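Local coordinates for probable copper-exporting P-type ATPase A (PDB 3FRY), which probably exports copper across the cell membrane at the cost of ATP, the domain described being its C-terminal metal-binding domain in a domain-swapped form, at residues R22-K25 with A26-A30; K48-V51 with D52-K56. All blocks are in the same frame, centred on the assembly; numbering follows the deposited sequence.

Contact 1 (R22-K25 with A26-A30)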
loop_
_atom_site.group_PDB
_atom_site.type_symbol
_atom_site.label_atom_id
_atom_site.label_comp_id
_atom_site.label_asym_id
_atom_site.label_seq_id
_atom_site.Cartn_x
_atom_site.Cartn_y
_atom_site.Cartn_z
ATOM N N ARG A 22 9.406 12.536 -4.634
ATOM C CA ARG A 22 10.769 12.615 -4.115
ATOM C C ARG A 22 11.585 11.396 -4.500
ATOM O O ARG A 22 12.785 11.507 -4.736
ATOM C CB ARG A 22 10.795 12.747 -2.588
ATOM C CG ARG A 22 10.888 14.173 -2.078
ATOM C CD ARG A 22 11.360 14.218 -0.617
ATOM N NE ARG A 22 12.805 14.018 -0.486
ATOM C CZ ARG A 22 13.456 13.949 0.673
ATOM N NH1 ARG A 22 12.803 14.058 1.825
ATOM N NH2 ARG A 22 14.770 13.780 0.682
ATOM N N VAL A 23 10.940 10.236 -4.553
ATOM C CA VAL A 23 11.645 9.015 -4.921
ATOM C C VAL A 23 12.118 9.141 -6.364
ATOM O O VAL A 23 13.271 8.841 -6.681
ATOM C CB VAL A 23 10.738 7.769 -4.756
ATOM C CG1 VAL A 23 11.436 6.521 -5.310
ATOM C CG2 VAL A 23 10.427 7.561 -3.272
ATOM N N LYS A 24 11.226 9.602 -7.234
ATOM C CA LYS A 24 11.573 9.785 -8.638
ATOM C C LYS A 24 12.764 10.728 -8.768
ATOM O O LYS A 24 13.729 10.424 -9.470
ATOM C CB LYS A 24 10.386 10.352 -9.422
ATOM C CG LYS A 24 10.667 10.502 -10.910
ATOM C CD LYS A 24 9.422 10.898 -11.702
ATOM C CE LYS A 24 9.715 10.876 -13.199
ATOM N NZ LYS A 24 8.497 11.082 -14.037
ATOM N N LYS A 25 12.691 11.864 -8.071
ATOM C CA LYS A 25 13.748 12.874 -8.097
ATOM C C LYS A 25 15.070 12.344 -7.566
ATOM O O LYS A 25 16.122 12.574 -8.157
ATOM C CB LYS A 25 13.344 14.102 -7.268
ATOM C CG LYS A 25 12.229 14.935 -7.865
ATOM C CD LYS A 25 11.955 16.164 -7.001
ATOM C CE LYS A 25 11.019 17.144 -7.696
ATOM N NZ LYS A 25 9.702 16.527 -8.013
ATOM N N ALA A 26 15.018 11.659 -6.429
ATOM C CA ALA A 26 16.228 11.100 -5.832
ATOM C C ALA A 26 16.898 10.130 -6.815
ATOM O O ALA A 26 18.123 10.132 -6.968
ATOM C CB ALA A 26 15.881 10.386 -4.525
ATOM N N LEU A 27 16.095 9.300 -7.479
ATOM C CA LEU A 27 16.632 8.357 -8.452
ATOM C C LEU A 27 17.275 9.096 -9.624
ATOM O O LEU A 27 18.344 8.712 -10.090
ATOM C CB LEU A 27 15.531 7.420 -8.966
ATOM C CG LEU A 27 15.112 6.300 -8.009
ATOM C CD1 LEU A 27 13.818 5.652 -8.489
ATOM C CD2 LEU A 27 16.234 5.275 -7.922
ATOM N N GLU A 28 16.628 10.152 -10.107
ATOM C CA GLU A 28 17.187 10.921 -11.219
ATOM C C GLU A 28 18.478 11.593 -10.763
ATOM O O GLU A 28 19.450 11.669 -11.520
ATOM C CB GLU A 28 16.187 11.975 -11.704
ATOM C CG GLU A 28 14.875 11.374 -12.180
ATOM C CD GLU A 28 13.818 12.420 -12.464
ATOM O OE1 GLU A 28 13.665 13.353 -11.640
ATOM O OE2 GLU A 28 13.134 12.303 -13.499
ATOM N N GLU A 29 18.489 12.068 -9.522
ATOM C CA GLU A 29 19.679 12.711 -8.978
ATOM C C GLU A 29 20.823 11.712 -8.857
ATOM O O GLU A 29 21.991 12.087 -8.944
ATOM C CB GLU A 29 19.389 13.325 -7.606
ATOM C CG GLU A 29 18.545 14.590 -7.646
ATOM C CD GLU A 29 19.161 15.675 -8.513
ATOM O OE1 GLU A 29 20.409 15.779 -8.547
ATOM O OE2 GLU A 29 18.396 16.434 -9.153
ATOM N N ALA A 30 20.488 10.442 -8.652
ATOM C CA ALA A 30 21.504 9.401 -8.534
ATOM C C ALA A 30 21.983 8.942 -9.916
ATOM O O ALA A 30 22.885 8.108 -10.027
ATOM C CB ALA A 30 20.959 8.224 -7.744
#
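Helix 20-29, the first helix of a heavy-metal-associated domain of βαββαβ order, supplies this contact, in which residues 22-25 and 26-29 are successive turns joined by i to i+4 bonds, with Ala-30 just past the end. Ala-26 N donates to Arg-22 O at 2.8 Å with an N-H...O angle of 163°, and Leu-27 N, Glu-28 N and Glu-29 N reach Val-23 O, Lys-24 O and Lys-25 O in the same way. The side chains divide between an apolar flank and a charged one. On the apolar flank Val-23 and Leu-27 run side by side, CG1 of Val-23 meeting CD1 of Leu-27 at 4.1 Å; chi1 of 173° turns that valine methyl away from its own backbone N and up the helix toward the leucine. CG of Leu-27 also rests 3.4 Å from Val-23 O, so the leucine branch lies against the carbonyl that its own N-H engages. On the charged flank the extended Lys-24 chain runs past the Glu-28 carboxylate, its CE 3.7 Å from Glu-28 OE2, while Lys-24 NZ stays 4.8 Å from that oxygen. The opposite charges are therefore near but not in contact, and any attraction is probably modest. Glu-28 CG packs 3.1 Å from Lys-24 O, and the bent chain of Glu-29 brings its CG to 3.2 Å from Lys-25 O. Leu-27 continues inward onto Tyr-54 and Val-58 of helix 51-60, where Ala-30 also meets Tyr-54 and Ala-57. Lys-24, Leu-27 and Glu-28 touch Val-34 of strand 33-37, and the second subunit covers the apolar flank with its Leu-14 on Val-23 and its Leu-9 on Leu-27.

Contact 2 (K48-V51 with D52-K56)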
loop_
_atom_site.group_PDB
_atom_site.type_symbol
_atom_site.label_atom_id
_atom_site.label_comp_id
_atom_site.label_asym_id
_atom_site.label_seq_id
_atom_site.Cartn_x
_atom_site.Cartn_y
_atom_site.Cartn_z
ATOM N N LYS A 48 23.954 -1.080 -14.136
ATOM C CA LYS A 48 23.997 -1.997 -12.999
ATOM C C LYS A 48 25.142 -1.664 -12.057
ATOM O O LYS A 48 25.118 -2.030 -10.881
ATOM C CB LYS A 48 24.087 -3.462 -13.454
ATOM C CG LYS A 48 25.315 -3.845 -14.242
ATOM C CD LYS A 48 25.339 -5.356 -14.435
ATOM C CE LYS A 48 26.192 -5.762 -15.620
ATOM N NZ LYS A 48 25.588 -5.345 -16.913
ATOM N N GLU A 49 26.141 -0.956 -12.575
ATOM C CA GLU A 49 27.274 -0.554 -11.759
ATOM C C GLU A 49 26.806 0.445 -10.703
ATOM O O GLU A 49 27.363 0.506 -9.609
ATOM C CB GLU A 49 28.373 0.091 -12.620
ATOM C CG GLU A 49 29.060 -0.864 -13.598
ATOM C CD GLU A 49 28.415 -0.893 -14.979
ATOM O OE1 GLU A 49 27.173 -0.987 -15.075
ATOM O OE2 GLU A 49 29.165 -0.832 -15.977
ATOM N N ASP A 50 25.769 1.216 -11.027
ATOM C CA ASP A 50 25.254 2.230 -10.106
ATOM C C ASP A 50 23.996 1.838 -9.337
ATOM O O ASP A 50 23.374 2.688 -8.695
ATOM C CB ASP A 50 24.977 3.536 -10.858
ATOM C CG ASP A 50 26.206 4.077 -11.563
ATOM O OD1 ASP A 50 27.305 4.028 -10.966
ATOM O OD2 ASP A 50 26.073 4.562 -12.705
ATOM N N VAL A 51 23.617 0.566 -9.397
ATOM C CA VAL A 51 22.425 0.111 -8.691
ATOM C C VAL A 51 22.470 0.434 -7.200
ATOM O O VAL A 51 21.456 0.832 -6.621
ATOM C CB VAL A 51 22.213 -1.402 -8.883
ATOM C CG1 VAL A 51 21.066 -1.895 -7.995
ATOM C CG2 VAL A 51 21.896 -1.682 -10.338
ATOM N N ASP A 52 23.638 0.266 -6.580
ATOM C CA ASP A 52 23.792 0.570 -5.157
ATOM C C ASP A 52 23.581 2.054 -4.903
ATOM O O ASP A 52 23.057 2.454 -3.862
ATOM C CB ASP A 52 25.187 0.190 -4.655
ATOM C CG ASP A 52 25.353 -1.294 -4.475
ATOM O OD1 ASP A 52 24.320 -1.986 -4.373
ATOM O OD2 ASP A 52 26.511 -1.766 -4.422
ATOM N N LYS A 53 24.013 2.868 -5.859
ATOM C CA LYS A 53 23.867 4.306 -5.752
ATOM C C LYS A 53 22.378 4.652 -5.809
ATOM O O LYS A 53 21.895 5.488 -5.043
ATOM C CB LYS A 53 24.627 4.979 -6.898
ATOM C CG LYS A 53 24.620 6.488 -6.893
ATOM C CD LYS A 53 25.470 7.012 -8.044
ATOM C CE LYS A 53 25.504 8.533 -8.085
ATOM N NZ LYS A 53 26.408 9.031 -9.170
ATOM N N TYR A 54 21.646 3.998 -6.707
ATOM C CA TYR A 54 20.216 4.261 -6.832
ATOM C C TYR A 54 19.487 3.847 -5.559
ATOM O O TYR A 54 18.575 4.532 -5.106
ATOM C CB TYR A 54 19.603 3.485 -8.001
ATOM C CG TYR A 54 20.271 3.669 -9.341
ATOM C CD1 TYR A 54 21.005 4.823 -9.642
ATOM C CD2 TYR A 54 20.157 2.682 -10.321
ATOM C CE1 TYR A 54 21.611 4.978 -10.900
ATOM C CE2 TYR A 54 20.751 2.824 -11.564
ATOM C CZ TYR A 54 21.474 3.966 -11.854
ATOM O OH TYR A 54 22.037 4.076 -13.103
ATOM N N ILE A 55 19.888 2.712 -4.994
ATOM C CA ILE A 55 19.254 2.208 -3.787
ATOM C C ILE A 55 19.496 3.120 -2.601
ATOM O O ILE A 55 18.580 3.377 -1.819
ATOM C CB ILE A 55 19.736 0.766 -3.463
ATOM C CG1 ILE A 55 19.105 -0.213 -4.460
ATOM C CG2 ILE A 55 19.358 0.384 -2.028
ATOM C CD1 ILE A 55 19.569 -1.661 -4.306
ATOM N N LYS A 56 20.722 3.622 -2.473
ATOM C CA LYS A 56 21.047 4.515 -1.366
ATOM C C LYS A 56 20.304 5.843 -1.475
ATOM O O LYS A 56 20.006 6.474 -0.466
ATOM C CB LYS A 56 22.560 4.769 -1.301
ATOM C CG LYS A 56 23.354 3.561 -0.828
ATOM C CD LYS A 56 24.810 3.913 -0.554
ATOM C CE LYS A 56 25.595 2.691 -0.085
ATOM N NZ LYS A 56 25.032 2.092 1.168
HETATM O O HOH W 1 26.641 1.424 -7.129
HETATM O O HOH W 2 23.724 5.835 -13.402
#
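After Glu-49, whose O is joined to Lys-53 N by water 1 with one weak bond, Asp-50 meets Tyr-54 at the start of helix 51-60. Asp-50 sits at the N-cap position without using its carboxylate as a cap; Asp-50 O accepts the first i to i+4 bond of the turn, from Tyr-54 N at 2.9 Å, and also lies 3.2 Å above the plane of the Tyr-54 ring, over its centre. The tyrosine is folded back over the start of its own helix: with chi1 at -54°, CG stands anti to the carbonyl carbon and the ring is carried toward Asp-50. CB of Asp-50 touches the phenol end, 3.7 Å from Tyr-54 CZ, and the carboxylate is turned 66° from the ring plane. Water 2 lies in that plane at the ring edge and links the polar ends, donating to Asp-50 OD2 at 2.8 Å and bonding Tyr-54 OH, which is also hydrogen-bonded to Asn-47 N just before the segment. A phenylalanine in place of Tyr-54 would probably leave Asn-47 N and water 2 without the hydroxyl and so break the water link to Asp-50. Val-51 then opens the helix: its O accepts from Ile-55 N at 2.9 Å, and its CG1 meets Ile-55 CD1 at 4.0 Å, one apolar side chain across the other. The turn follows strand 41-47 and leads into helix 51-60. Tyr-54 packs on Ala-32 in the loop after helix 20-29, while the second subunit lays Ile-7 on Val-51 and Tyr-54 and Leu-9 on Ile-55.

Overall arrangement
Contacts 1 and 2 are local turns of the domain's two helices, their centres about 12 Å apart. Contact 1, within helix 20-29, is partly buried: a hydrophobic flank faces inward and charged side chains line the other. Contact 2 lies nearer the surface, at the start of helix 51-60, where one water links a carboxylate to a phenol, a second bridges backbone weakly, and an aromatic ring takes the buried place. Helix 20-29 and the residue that follows it touch helix 51-60, Ala-30 O lying 3.3 Å from Lys-53 CE. Both contacts also pack on residues of the second subunit, among them its Leu-9, consistent with the domain-swapped dimer.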